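Local coordinates for protein putative secreted endoglycosylceramidase (Rhodococcus hoagii, PDB 6JYZ) that probably hydrolyses the glycosidic bond between sugar and ceramide in galactosyl glycolipids, as an endogalactosylceramidase of glycoside hydrolase family 5, at residues V81-I86 / L219-N224; P155-L160 / Q194-Q199. All coordinates share one frame; numbering follows the deposited sequence.

Interaction 1: V81-I86 / L219-N224; sequences VVRLNI and LLNEPN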
loop_
_atom_site.group_PDB
_atom_site.type_symbol
_atom_site.label_atom_id
_atom_site.label_comp_id
_atom_site.label_asym_id
_atom_site.label_seq_id
_atom_site.Cartn_x
_atom_site.Cartn_y
_atom_site.Cartn_z
ATOM N N VAL A 81 -6.735 -0.314 8.141
ATOM C CA VAL A 81 -6.555 -0.857 6.788
ATOM C C VAL A 81 -5.212 -1.565 6.781
ATOM O O VAL A 81 -4.288 -1.259 7.512
ATOM C CB VAL A 81 -6.589 0.270 5.714
ATOM C CG1 VAL A 81 -5.336 1.143 5.733
ATOM C CG2 VAL A 81 -6.818 -0.288 4.317
ATOM N N VAL A 82 -5.138 -2.530 5.869
ATOM C CA VAL A 82 -3.876 -3.179 5.517
ATOM C C VAL A 82 -3.758 -3.183 3.989
ATOM O O VAL A 82 -4.743 -3.399 3.284
ATOM C CB VAL A 82 -3.838 -4.618 6.039
ATOM C CG1 VAL A 82 -5.005 -5.432 5.578
ATOM C CG2 VAL A 82 -2.591 -5.350 5.609
ATOM N N ARG A 83 -2.565 -2.870 3.513
ATOM C CA ARG A 83 -2.231 -3.081 2.099
ATOM C C ARG A 83 -1.520 -4.433 2.048
ATOM O O ARG A 83 -0.389 -4.582 2.471
ATOM C CB ARG A 83 -1.408 -1.905 1.563
ATOM C CG ARG A 83 -1.124 -2.076 0.051
ATOM C CD ARG A 83 -0.565 -0.770 -0.491
ATOM N NE ARG A 83 -0.167 -0.837 -1.898
ATOM C CZ ARG A 83 1.088 -0.821 -2.348
ATOM N NH1 ARG A 83 2.144 -0.986 -1.554
ATOM N NH2 ARG A 83 1.251 -0.626 -3.675
ATOM N N LEU A 84 -2.285 -5.424 1.566
ATOM C CA LEU A 84 -1.823 -6.812 1.571
ATOM C C LEU A 84 -1.067 -7.076 0.267
ATOM O O LEU A 84 -1.676 -7.047 -0.816
ATOM C CB LEU A 84 -3.054 -7.712 1.750
ATOM C CG LEU A 84 -2.694 -9.172 2.007
ATOM C CD1 LEU A 84 -2.110 -9.389 3.412
ATOM C CD2 LEU A 84 -3.946 -10.003 1.836
ATOM N N ASN A 85 0.237 -7.244 0.393
ATOM C CA ASN A 85 1.085 -7.356 -0.806
ATOM C C ASN A 85 1.049 -8.809 -1.282
ATOM O O ASN A 85 1.689 -9.671 -0.648
ATOM C CB ASN A 85 2.514 -6.937 -0.435
ATOM C CG ASN A 85 2.637 -5.674 0.400
ATOM O OD1 ASN A 85 3.328 -5.720 1.439
ATOM N ND2 ASN A 85 2.053 -4.560 -0.020
ATOM N N ILE A 86 0.372 -9.030 -2.383
ATOM C CA ILE A 86 0.210 -10.381 -2.934
ATOM C C ILE A 86 0.941 -10.490 -4.263
ATOM O O ILE A 86 1.375 -9.483 -4.839
ATOM C CB ILE A 86 -1.261 -10.752 -3.082
ATOM C CG1 ILE A 86 -1.983 -9.873 -4.089
ATOM C CG2 ILE A 86 -1.984 -10.722 -1.705
ATOM C CD1 ILE A 86 -3.411 -10.319 -4.440
ATOM N N LEU A 219 -3.938 -2.081 -8.609
ATOM C CA LEU A 219 -3.807 -2.901 -9.799
ATOM C C LEU A 219 -2.409 -3.407 -10.086
ATOM O O LEU A 219 -2.231 -4.543 -10.513
ATOM C CB LEU A 219 -4.336 -2.135 -11.006
ATOM C CG LEU A 219 -5.808 -1.759 -10.897
ATOM C CD1 LEU A 219 -6.195 -0.919 -12.144
ATOM C CD2 LEU A 219 -6.689 -3.009 -10.821
ATOM N N LEU A 220 -1.399 -2.554 -9.844
ATOM C CA LEU A 220 -0.017 -3.031 -9.929
ATOM C C LEU A 220 0.850 -2.090 -9.121
ATOM O O LEU A 220 0.803 -0.837 -9.357
ATOM C CB LEU A 220 0.466 -3.080 -11.381
ATOM C CG LEU A 220 1.871 -3.645 -11.609
ATOM C CD1 LEU A 220 1.979 -5.077 -11.103
ATOM C CD2 LEU A 220 2.207 -3.558 -13.074
ATOM N N ASN A 221 1.641 -2.626 -8.220
ATOM C CA ASN A 221 2.519 -1.760 -7.425
ATOM C C ASN A 221 3.593 -1.165 -8.319
ATOM O O ASN A 221 4.190 -1.894 -9.152
ATOM C CB ASN A 221 3.239 -2.625 -6.403
ATOM C CG ASN A 221 4.208 -1.793 -5.589
ATOM O OD1 ASN A 221 3.773 -0.887 -4.858
ATOM N ND2 ASN A 221 5.487 -2.081 -5.650
ATOM N N GLU A 222 3.885 0.116 -8.121
ATOM C CA GLU A 222 5.011 0.874 -8.734
ATOM C C GLU A 222 5.327 0.373 -10.134
ATOM O O GLU A 222 6.486 -0.029 -10.419
ATOM C CB GLU A 222 6.227 0.825 -7.824
ATOM C CG GLU A 222 5.949 1.511 -6.508
ATOM C CD GLU A 222 7.154 1.778 -5.633
ATOM O OE1 GLU A 222 8.198 1.156 -5.867
ATOM O OE2 GLU A 222 7.031 2.537 -4.620
ATOM N N PRO A 223 4.392 0.497 -11.090
ATOM C CA PRO A 223 4.704 -0.008 -12.433
ATOM C C PRO A 223 5.960 0.670 -12.982
ATOM O O PRO A 223 6.050 1.902 -12.954
ATOM C CB PRO A 223 3.464 0.324 -13.250
ATOM C CG PRO A 223 2.377 0.458 -12.222
ATOM C CD PRO A 223 3.036 1.041 -10.974
ATOM N N ASN A 224 6.921 -0.110 -13.459
ATOM C CA ASN A 224 8.122 0.531 -13.949
ATOM C C ASN A 224 7.886 1.118 -15.357
ATOM O O ASN A 224 6.978 0.668 -16.085
ATOM C CB ASN A 224 9.299 -0.439 -14.003
ATOM C CG ASN A 224 9.839 -0.876 -12.650
ATOM O OD1 ASN A 224 9.159 -0.747 -11.528
ATOM N ND2 ASN A 224 10.986 -1.439 -12.633
#
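R83 and N221 carry this buried contact by themselves, through one charge-assisted hydrogen bond. R83 NH2 donates to N221 OD1 over 2.8 Å, nearly straight at 169°, and OD1 sits at the rim of the guanidinium, close to its plane. The amide is turned 58° against that plane, so the two flat groups do not stack; beyond NH2, R83 CZ and NH1 each stay 3.7 Å from N221 OD1. With CG anti to the backbone N (chi1 -177°) and the chain extended to NE, R83 reaches from its strand to the loop. On the amide's other branch, N221 ND2 is hydrogen-bonded to Q126 O, which fixes the flip that presents OD1 to R83.

Salt bridges complete the setting: R83 reaches D218 through NE, E329 through NH1 and E263 through NH2. A leucine in place of R83 would probably leave N221 OD1 without this donor and these three carboxylates without their shared positive partner. Residues 221-223 spell the Asn-Glu-Pro signature following strand 214-218, and the bond joins this loop to strand 81-86 across the (beta/alpha)8 barrel interior characteristic of family 5 glycoside hydrolases.

Interaction 2: P155-L160 / Q194-Q199; sequences PEWATL and QGHLVQ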
loop_
_atom_site.group_PDB
_atom_site.type_symbol
_atom_site.label_atom_id
_atom_site.label_comp_id
_atom_site.label_asym_id
_atom_site.label_seq_id
_atom_site.Cartn_x
_atom_site.Cartn_y
_atom_site.Cartn_z
ATOM N N PRO A 155 5.582 -14.358 -12.368
ATOM C CA PRO A 155 6.180 -15.703 -12.442
ATOM C C PRO A 155 7.213 -15.806 -13.554
ATOM O O PRO A 155 7.299 -14.974 -14.473
ATOM C CB PRO A 155 4.961 -16.585 -12.769
ATOM C CG PRO A 155 3.968 -15.678 -13.471
ATOM C CD PRO A 155 4.174 -14.288 -12.819
ATOM N N GLU A 156 8.013 -16.884 -13.466
ATOM C CA GLU A 156 9.099 -17.056 -14.410
ATOM C C GLU A 156 8.592 -17.141 -15.845
ATOM O O GLU A 156 9.198 -16.573 -16.751
ATOM C CB GLU A 156 9.907 -18.271 -14.003
ATOM C CG GLU A 156 11.236 -18.416 -14.766
ATOM C CD GLU A 156 12.089 -19.575 -14.290
ATOM O OE1 GLU A 156 11.546 -20.510 -13.672
ATOM O OE2 GLU A 156 13.288 -19.479 -14.466
ATOM N N TRP A 157 7.493 -17.877 -16.049
ATOM C CA TRP A 157 6.992 -18.083 -17.399
ATOM C C TRP A 157 6.586 -16.777 -18.065
ATOM O O TRP A 157 6.493 -16.689 -19.296
ATOM C CB TRP A 157 5.820 -19.112 -17.401
ATOM C CG TRP A 157 4.603 -18.649 -16.615
ATOM C CD1 TRP A 157 4.294 -19.013 -15.321
ATOM C CD2 TRP A 157 3.572 -17.749 -17.070
ATOM N NE1 TRP A 157 3.112 -18.426 -14.951
ATOM C CE2 TRP A 157 2.679 -17.590 -15.975
ATOM C CE3 TRP A 157 3.291 -17.053 -18.260
ATOM C CZ2 TRP A 157 1.575 -16.726 -16.040
ATOM C CZ3 TRP A 157 2.158 -16.252 -18.360
ATOM C CH2 TRP A 157 1.343 -16.083 -17.223
ATOM N N ALA A 158 6.267 -15.731 -17.267
ATOM C CA ALA A 158 5.832 -14.432 -17.777
ATOM C C ALA A 158 7.003 -13.467 -17.932
ATOM O O ALA A 158 6.719 -12.286 -18.254
ATOM C CB ALA A 158 4.766 -13.830 -16.891
ATOM N N THR A 159 8.230 -13.871 -17.670
ATOM C CA THR A 159 9.388 -12.987 -17.584
ATOM C C THR A 159 10.215 -13.117 -18.875
ATOM O O THR A 159 10.811 -14.171 -19.132
ATOM C CB THR A 159 10.231 -13.385 -16.395
ATOM O OG1 THR A 159 9.433 -13.174 -15.204
ATOM C CG2 THR A 159 11.460 -12.489 -16.259
ATOM N N LEU A 160 10.167 -12.083 -19.696
ATOM C CA LEU A 160 10.685 -12.082 -21.070
ATOM C C LEU A 160 11.753 -10.982 -21.173
ATOM O O LEU A 160 11.462 -9.843 -21.512
ATOM C CB LEU A 160 9.539 -11.879 -22.056
ATOM C CG LEU A 160 8.410 -12.927 -21.949
ATOM C CD1 LEU A 160 7.272 -12.527 -22.875
ATOM C CD2 LEU A 160 8.940 -14.345 -22.239
ATOM N N GLN A 194 0.317 -9.785 -20.570
ATOM C CA GLN A 194 -0.548 -8.835 -19.917
ATOM C C GLN A 194 -1.982 -9.360 -19.865
ATOM O O GLN A 194 -2.661 -9.178 -18.825
ATOM C CB GLN A 194 -0.482 -7.477 -20.617
ATOM C CG GLN A 194 -1.341 -6.420 -19.943
ATOM C CD GLN A 194 -1.354 -5.077 -20.618
ATOM O OE1 GLN A 194 -0.250 -4.616 -21.185
ATOM N NE2 GLN A 194 -2.437 -4.387 -20.498
ATOM N N GLY A 195 -2.469 -10.022 -20.914
ATOM C CA GLY A 195 -3.825 -10.614 -20.871
ATOM C C GLY A 195 -3.897 -11.655 -19.754
ATOM O O GLY A 195 -4.953 -11.764 -19.109
ATOM N N HIS A 196 -2.811 -12.349 -19.467
ATOM C CA HIS A 196 -2.803 -13.258 -18.319
ATOM C C HIS A 196 -2.991 -12.540 -16.989
ATOM O O HIS A 196 -3.740 -12.996 -16.144
ATOM C CB HIS A 196 -1.514 -14.067 -18.270
ATOM C CG HIS A 196 -1.527 -15.236 -19.183
ATOM N ND1 HIS A 196 -1.064 -15.348 -20.459
ATOM C CD2 HIS A 196 -1.873 -16.462 -18.802
ATOM C CE1 HIS A 196 -1.235 -16.629 -20.885
ATOM N NE2 HIS A 196 -1.708 -17.307 -19.866
ATOM N N LEU A 197 -2.271 -11.434 -16.765
ATOM C CA LEU A 197 -2.478 -10.708 -15.515
ATOM C C LEU A 197 -3.892 -10.131 -15.437
ATOM O O LEU A 197 -4.520 -10.141 -14.360
ATOM C CB LEU A 197 -1.410 -9.609 -15.311
ATOM C CG LEU A 197 -1.570 -8.855 -13.991
ATOM C CD1 LEU A 197 -1.590 -9.822 -12.793
ATOM C CD2 LEU A 197 -0.466 -7.806 -13.829
ATOM N N VAL A 198 -4.416 -9.601 -16.546
ATOM C CA VAL A 198 -5.773 -9.088 -16.534
ATOM C C VAL A 198 -6.767 -10.185 -16.134
ATOM O O VAL A 198 -7.643 -9.944 -15.279
ATOM C CB VAL A 198 -6.095 -8.484 -17.925
ATOM C CG1 VAL A 198 -7.566 -8.181 -18.074
ATOM C CG2 VAL A 198 -5.287 -7.200 -18.161
ATOM N N GLN A 199 -6.639 -11.381 -16.718
ATOM C CA GLN A 199 -7.530 -12.477 -16.360
ATOM C C GLN A 199 -7.316 -12.888 -14.922
ATOM O O GLN A 199 -8.303 -13.172 -14.218
ATOM C CB GLN A 199 -7.285 -13.621 -17.331
ATOM C CG GLN A 199 -8.065 -14.889 -16.899
ATOM C CD GLN A 199 -7.942 -16.003 -17.907
ATOM O OE1 GLN A 199 -6.915 -16.647 -18.044
ATOM N NE2 GLN A 199 -8.983 -16.150 -18.653
#
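W157 and H196 meet as a T-shaped aromatic pair. The six-membered ring of W157 turns its edge to the imidazole face, with centroids 4.8 Å apart and planes at 63°, a T-shape tilted from the perpendicular. Atom CH2 of W157 leads the approach, lying 3.6 Å from both CG and CD2 of H196. It stands off-centre over the imidazole, toward the rim, and CZ3 of W157 follows at 3.9 Å from H196 CG. The methylene of H196 joins in: its CB lies in the plane of the indole, at the ring's edge and 3.7 Å from W157 CH2.

Apolar contacts hold the indole from within its own segment. P155 CG and A158 CB both lie over one face of W157, each offset toward the rim. The first torsion of W157 (chi1 63°) places CG between the backbone N and the carbonyl carbon, which brings the ring back beside these two neighbours.

In the family 5 barrel, helix 193-206 is one of the outer helices, leading into strand 214-218, while 155-160 belongs to the long excursion between strand 119-124 and helix 177-187. The pair joins this loop to the N-terminal part of that outer helix.

Polar bonds set both rings. W157 NE1 is hydrogen-bonded to E92 O, and H196 ND1 to G192 O one turn back, which restrains the rotation of the imidazole. Within 155-160 the chain folds into a 3-10 turn at 156-158. P155 O accepts from A158 N at 3.1 Å and from T159 OG1 at 2.9 Å, the two donors arriving from opposite faces of the carbonyl plane. T159 OG1 is also hydrogen-bonded to W129 NE1.

Interaction 1 is core and interaction 2 surface: their centres lie about 5 and 22 Å from the centre of the chain. They are about 17 Å apart centre to centre, yet their nearest atoms come within about 5 Å. Chain order ties them together, since helix 193-206, used by interaction 2, leads into strand 214-218 and so to segment 219-224. Earlier in the chain, strand 81-86 runs on to helix 88-91, whose W88 touches P155, A158 and L197. The chemistry follows the location: a nearly straight guanidinium-to-amide hydrogen bond inside a cluster of carboxylates in the barrel interior, and an aromatic edge-to-face contact between partly exposed rings at its outer layer.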